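Local coordinates for protein NUDIX hydrolase (Alicyclobacillus acidocaldarius subsp. acidocaldarius, PDB 3QSJ) that probably hydrolyses phosphorus-containing acid anhydrides with the help of divalent metal ions, as a member of the Nudix hydrolase family, at residues I24-V29 and K205-C210; E82-I87 and A111-G116. One frame throughout, in Å; residues are numbered along the deposited sequence. Where two conformers were deposited one is given.

The two contacts lie on opposite sides of the chain's centre, about 23 Å apart between their own centres, yet strand 24-31 joins them. In contact 1 one face of that strand (I24, V26) meets the C-terminal end of helix 198-209. The other face, through L27 and V29, rests on I87 and E86 of helix 72-87, which contact 2 pairs with the end of helix 107-113. Along the chain, both segments of contact 2 fall between those of contact 1. The strand therefore has a helix on each face, the layered core of a Nudix domain. Calcium is bound at contact 2, whereas the side chain of V26 in contact 1 is about 12 Å from that of E86.

Contact 1: residues I24-V29 and K205-C210; sequences IEVLVV and KALVAC
The carbonyl oxygen L207 O is gripped by a backbone N-H and a water where the helix ends against I24. Inside the helix end, L207 O accepts the backbone bond from C210 N at 3.2 Å. Water 1 donates to L207 O at 2.9 Å and accepts from I24 N at 3.0 Å, so a single molecule ties the strand backbone to the last helical turn. This water has more acceptors in reach than protons to give, so its bond to L207 O may be held only part of the time; the bond from I24 N, in which the water accepts, is unaffected.

The apolar part of I24 fills in beside this bridge. With CG1 on the backbone-N side of CB (chi1 -66°) and chi2 extended at 172°, CD1 is carried out over the helix terminus, where I24 CD1 lies 3.7 Å from L207 O and 3.6 Å from C210 O. The methyl thus rests against two carbonyl oxygens, and C210 CB, 3.8 Å from I24 CD1, adds an apolar partner.

Further along the same face of the strand, V26 meets the CD1 branch of L207. L207 CD1 reaches V26 CB at 4.0 Å, and V26 CG2 is scarcely farther away; the two side chains cross at about a right angle, so the leucine methyl meets the valine across its branch point. L207 CD2 makes a looser approach to I24 CG2, leaving the leucine's forked end shared between two residues of the strand.

I16 of strand 7-18 touches I24, V26 and L207 alike, and A182 and L220 also touch the leucine. Neighbouring strands and helix 198-209 so meet in one apolar layer, an arrangement characteristic of the α/β/α sandwich of Nudix hydrolases, with helix 198-209 packed on the sheet face opposite the Nudix helix 72-87.

Contact 2: residues E82-I87 and A111-G116; sequences ETAEEI and ADLCKG. With CA (calcium ion), chain B.
E85 and C114 are the residues whose CA atoms lie nearest each other across the two segments. The cysteine sulfur is turned onto the backbone of helix 72-87: C114 SG rests 3.2 Å from E85 O, whose hydrogen bond comes from Q110 NE2. Beside this pair, the inward-pointing methyl of A84 meets one branch of L113, with A84 CB and L113 CD1 3.7 Å apart.

The E85 side chain runs alongside the L113 carbonyl. It is extended beyond CG (chi2 173°), which lays the carboxylate beside L113 O, and water 2 spans the gap by donating to E85 OE2 at 2.6 Å and to L113 O at 2.7 Å. R81 forms a salt bridge with the same E85 OE2, so this oxygen is held by an arginine and a water together.

R81 to E86 spell R-E-T-A-E-E, the REXXEE core of the Nudix motif, and E82 and E86 of the same helix carry their carboxylates to the calcium ion. The metal is bound by E82 OE1 at 2.4 Å, on a chain bent at chi2 (-75°), and by E86 OE2 at 2.2 Å, on an extended one; G46 O completes the annotated protein ligands. E85 joins at second-shell distance: water 3, itself a calcium ligand, donates to E85 OE1 at 2.9 Å. Behind L113 O the chain closes in a type I turn, where G116 N bonds back to that oxygen and G116 takes a positive phi of 72°.

Contact 1: residues I24-V29 and K205-C210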
loop_
_atom_site.group_PDB
_atom_site.type_symbol
_atom_site.label_atom_id
_atom_site.label_comp_id
_atom_site.label_asym_id
_atom_site.label_seq_id
_atom_site.Cartn_x
_atom_site.Cartn_y
_atom_site.Cartn_z
ATOM N N ILE A 24 -12.373 1.446 12.127
ATOM C CA ILE A 24 -11.439 0.823 11.192
ATOM C C ILE A 24 -10.012 1.090 11.673
ATOM O O ILE A 24 -9.679 2.220 12.050
ATOM C CB ILE A 24 -11.665 1.391 9.778
ATOM C CG1 ILE A 24 -13.061 0.978 9.274
ATOM C CG2 ILE A 24 -10.544 0.904 8.837
ATOM C CD1 ILE A 24 -13.562 1.598 7.938
ATOM N N GLU A 25 -9.152 0.075 11.556
ATOM C CA GLU A 25 -7.726 0.185 11.832
ATOM C C GLU A 25 -7.012 0.022 10.518
ATOM O O GLU A 25 -7.533 -0.641 9.632
ATOM C CB GLU A 25 -7.276 -0.908 12.812
ATOM C CG GLU A 25 -7.900 -0.619 14.156
ATOM C CD GLU A 25 -7.763 -1.673 15.219
ATOM O OE1 GLU A 25 -7.135 -2.728 14.947
ATOM O OE2 GLU A 25 -8.265 -1.418 16.346
ATOM N N VAL A 26 -5.786 0.559 10.413
ATOM C CA VAL A 26 -5.048 0.603 9.131
ATOM C C VAL A 26 -3.561 0.419 9.403
ATOM O O VAL A 26 -3.109 0.816 10.483
ATOM C CB VAL A 26 -5.368 1.957 8.418
ATOM C CG1 VAL A 26 -4.969 3.195 9.269
ATOM C CG2 VAL A 26 -4.765 2.011 7.012
ATOM N N LEU A 27 -2.793 -0.134 8.435
ATOM C CA LEU A 27 -1.372 -0.313 8.607
ATOM C C LEU A 27 -0.685 0.971 8.161
ATOM O O LEU A 27 -0.847 1.445 7.008
ATOM C CB LEU A 27 -0.854 -1.480 7.745
ATOM C CG LEU A 27 -1.062 -2.874 8.296
ATOM C CD1 LEU A 27 -0.591 -3.897 7.275
ATOM C CD2 LEU A 27 -0.237 -3.067 9.610
ATOM N N VAL A 28 0.095 1.520 9.045
ATOM C CA VAL A 28 0.854 2.704 8.667
ATOM C C VAL A 28 2.286 2.429 8.977
ATOM O O VAL A 28 2.598 1.544 9.792
ATOM C CB VAL A 28 0.355 4.009 9.346
ATOM C CG1 VAL A 28 -1.022 4.421 8.817
ATOM C CG2 VAL A 28 0.347 3.884 10.874
ATOM N N VAL A 29 3.167 3.209 8.357
ATOM C CA VAL A 29 4.612 3.119 8.614
ATOM C C VAL A 29 5.176 4.520 8.849
ATOM O O VAL A 29 4.564 5.505 8.432
ATOM C CB VAL A 29 5.345 2.422 7.456
ATOM C CG1 VAL A 29 4.794 0.975 7.268
ATOM C CG2 VAL A 29 5.239 3.234 6.153
ATOM N N LYS A 205 -9.297 10.483 6.948
ATOM C CA LYS A 205 -10.617 11.089 7.163
ATOM C C LYS A 205 -11.712 10.222 6.518
ATOM O O LYS A 205 -12.794 10.066 7.116
ATOM C CB LYS A 205 -10.704 12.503 6.559
ATOM C CG LYS A 205 -9.862 13.552 7.234
ATOM C CD LYS A 205 -10.038 14.897 6.495
ATOM C CE LYS A 205 -9.211 15.998 7.110
ATOM N NZ LYS A 205 -8.909 17.071 6.131
ATOM N N ALA A 206 -11.428 9.638 5.313
ATOM C CA ALA A 206 -12.408 8.783 4.596
ATOM C C ALA A 206 -12.673 7.552 5.427
ATOM O O ALA A 206 -13.812 7.158 5.590
ATOM C CB ALA A 206 -11.886 8.377 3.211
ATOM N N LEU A 207 -11.618 6.934 5.966
ATOM C CA LEU A 207 -11.749 5.752 6.839
ATOM C C LEU A 207 -12.524 6.069 8.144
ATOM O O LEU A 207 -13.370 5.275 8.577
ATOM C CB LEU A 207 -10.350 5.253 7.191
ATOM C CG LEU A 207 -9.564 4.590 6.039
ATOM C CD1 LEU A 207 -8.190 4.131 6.545
ATOM C CD2 LEU A 207 -10.357 3.429 5.420
ATOM N N VAL A 208 -12.288 7.247 8.737
ATOM C CA VAL A 208 -13.013 7.629 9.970
ATOM C C VAL A 208 -14.521 7.765 9.720
ATOM O O VAL A 208 -15.318 7.393 10.598
ATOM C CB VAL A 208 -12.370 8.893 10.609
ATOM C CG1 VAL A 208 -13.228 9.495 11.743
ATOM C CG2 VAL A 208 -10.959 8.574 11.113
ATOM N N ALA A 209 -14.912 8.285 8.537
ATOM C CA ALA A 209 -16.325 8.490 8.169
ATOM C C ALA A 209 -17.017 7.178 7.841
ATOM O O ALA A 209 -18.232 7.120 7.785
ATOM C CB ALA A 209 -16.426 9.421 6.972
ATOM N N CYS A 210 -16.236 6.138 7.582
ATOM C CA CYS A 210 -16.728 4.847 7.174
ATOM C C CYS A 210 -17.084 3.912 8.344
ATOM O O CYS A 210 -16.253 3.705 9.202
ATOM C CB CYS A 210 -15.710 4.200 6.250
ATOM S SG CYS A 210 -16.404 2.851 5.295
HETATM O O HOH W 1 -13.726 3.961 11.194
#

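Contact 2: residues E82-I87 and A111-G116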
loop_
_atom_site.group_PDB
_atom_site.type_symbol
_atom_site.label_atom_id
_atom_site.label_comp_id
_atom_site.label_asym_id
_atom_site.label_seq_id
_atom_site.Cartn_x
_atom_site.Cartn_y
_atom_site.Cartn_z
ATOM N N GLU A 82 5.392 -3.216 -2.933
ATOM C CA GLU A 82 5.993 -2.248 -1.999
ATOM C C GLU A 82 5.563 -2.611 -0.575
ATOM O O GLU A 82 6.378 -2.571 0.358
ATOM C CB GLU A 82 5.525 -0.838 -2.367
ATOM C CG GLU A 82 6.187 -0.303 -3.634
ATOM C CD GLU A 82 7.645 0.136 -3.502
ATOM O OE1 GLU A 82 8.063 0.466 -2.367
ATOM O OE2 GLU A 82 8.337 0.255 -4.542
ATOM N N THR A 83 4.304 -3.081 -0.422
ATOM C CA THR A 83 3.803 -3.505 0.873
ATOM C C THR A 83 4.594 -4.743 1.372
ATOM O O THR A 83 4.955 -4.813 2.550
ATOM C CB THR A 83 2.286 -3.789 0.798
ATOM O OG1 THR A 83 1.630 -2.556 0.434
ATOM C CG2 THR A 83 1.732 -4.266 2.131
ATOM N N ALA A 84 4.864 -5.713 0.472
ATOM C CA ALA A 84 5.581 -6.934 0.876
ATOM C C ALA A 84 6.974 -6.526 1.325
ATOM O O ALA A 84 7.488 -7.024 2.341
ATOM C CB ALA A 84 5.654 -7.903 -0.316
ATOM N N GLU A 85 7.585 -5.599 0.588
ATOM C CA GLU A 85 8.941 -5.163 0.944
ATOM C C GLU A 85 8.965 -4.497 2.302
ATOM O O GLU A 85 9.895 -4.703 3.054
ATOM C CB GLU A 85 9.463 -4.135 -0.082
ATOM C CG GLU A 85 9.687 -4.727 -1.466
ATOM C CD GLU A 85 10.041 -3.679 -2.506
ATOM O OE1 GLU A 85 10.238 -2.507 -2.117
ATOM O OE2 GLU A 85 10.100 -4.020 -3.707
ATOM N N GLU A 86 7.957 -3.656 2.588
ATOM C CA GLU A 86 7.975 -2.829 3.788
ATOM C C GLU A 86 7.537 -3.544 5.047
ATOM O O GLU A 86 8.162 -3.346 6.096
ATOM C CB GLU A 86 7.101 -1.581 3.502
ATOM C CG GLU A 86 7.777 -0.641 2.531
ATOM C CD GLU A 86 6.951 0.604 2.307
ATOM O OE1 GLU A 86 6.488 1.199 3.306
ATOM O OE2 GLU A 86 6.837 1.017 1.132
ATOM N N ILE A 87 6.501 -4.372 4.956
ATOM C CA ILE A 87 5.951 -5.016 6.164
ATOM C C ILE A 87 5.961 -6.538 6.170
ATOM O O ILE A 87 5.478 -7.139 7.144
ATOM C CB ILE A 87 4.569 -4.402 6.538
ATOM C CG1 ILE A 87 3.561 -4.648 5.403
ATOM C CG2 ILE A 87 4.716 -2.877 6.851
ATOM C CD1 ILE A 87 2.397 -5.554 5.615
ATOM N N ALA A 111 13.896 -10.128 3.024
ATOM C CA ALA A 111 15.214 -9.531 2.718
ATOM C C ALA A 111 15.517 -9.608 1.218
ATOM O O ALA A 111 15.948 -8.608 0.627
ATOM C CB ALA A 111 16.315 -10.240 3.512
ATOM N N ASP A 112 15.262 -10.784 0.600
ATOM C CA ASP A 112 15.445 -11.040 -0.837
ATOM C C ASP A 112 14.547 -10.140 -1.695
ATOM O O ASP A 112 14.978 -9.695 -2.755
ATOM C CB ASP A 112 15.153 -12.515 -1.165
ATOM C CG ASP A 112 16.299 -13.447 -0.826
ATOM O OD1 ASP A 112 17.357 -12.953 -0.375
ATOM O OD2 ASP A 112 16.132 -14.672 -0.992
ATOM N N LEU A 113 13.306 -9.873 -1.246
ATOM C CA LEU A 113 12.408 -8.979 -2.003
ATOM C C LEU A 113 12.918 -7.546 -1.957
ATOM O O LEU A 113 12.716 -6.806 -2.914
ATOM C CB LEU A 113 10.995 -8.990 -1.441
ATOM C CG LEU A 113 10.138 -10.226 -1.530
ATOM C CD1 LEU A 113 8.658 -9.816 -1.413
ATOM C CD2 LEU A 113 10.336 -10.995 -2.821
ATOM N N CYS A 114 13.595 -7.153 -0.857
ATOM C CA CYS A 114 14.129 -5.790 -0.726
ATOM C C CYS A 114 15.388 -5.499 -1.566
ATOM O O CYS A 114 15.801 -4.335 -1.700
ATOM C CB CYS A 114 14.289 -5.393 0.737
ATOM S SG CYS A 114 12.715 -5.357 1.645
ATOM N N LYS A 115 15.961 -6.557 -2.177
ATOM C CA LYS A 115 17.082 -6.424 -3.105
ATOM C C LYS A 115 16.554 -5.796 -4.418
ATOM O O LYS A 115 17.342 -5.392 -5.260
ATOM C CB LYS A 115 17.748 -7.780 -3.388
ATOM C CG LYS A 115 18.449 -8.388 -2.175
ATOM C CD LYS A 115 18.882 -9.831 -2.453
ATOM C CE LYS A 115 19.941 -10.337 -1.500
ATOM N NZ LYS A 115 19.416 -10.567 -0.132
ATOM N N GLY A 116 15.232 -5.717 -4.555
ATOM C CA GLY A 116 14.578 -5.121 -5.709
ATOM C C GLY A 116 14.696 -5.962 -6.963
ATOM O O GLY A 116 14.739 -7.196 -6.893
HETATM CA CA CA B . 8.351 1.707 -0.381
HETATM O O HOH W 2 10.468 -6.555 -4.359
HETATM O O HOH W 3 9.718 -0.360 -0.238
HETATM O O HOH W 4 9.876 2.788 -1.768
#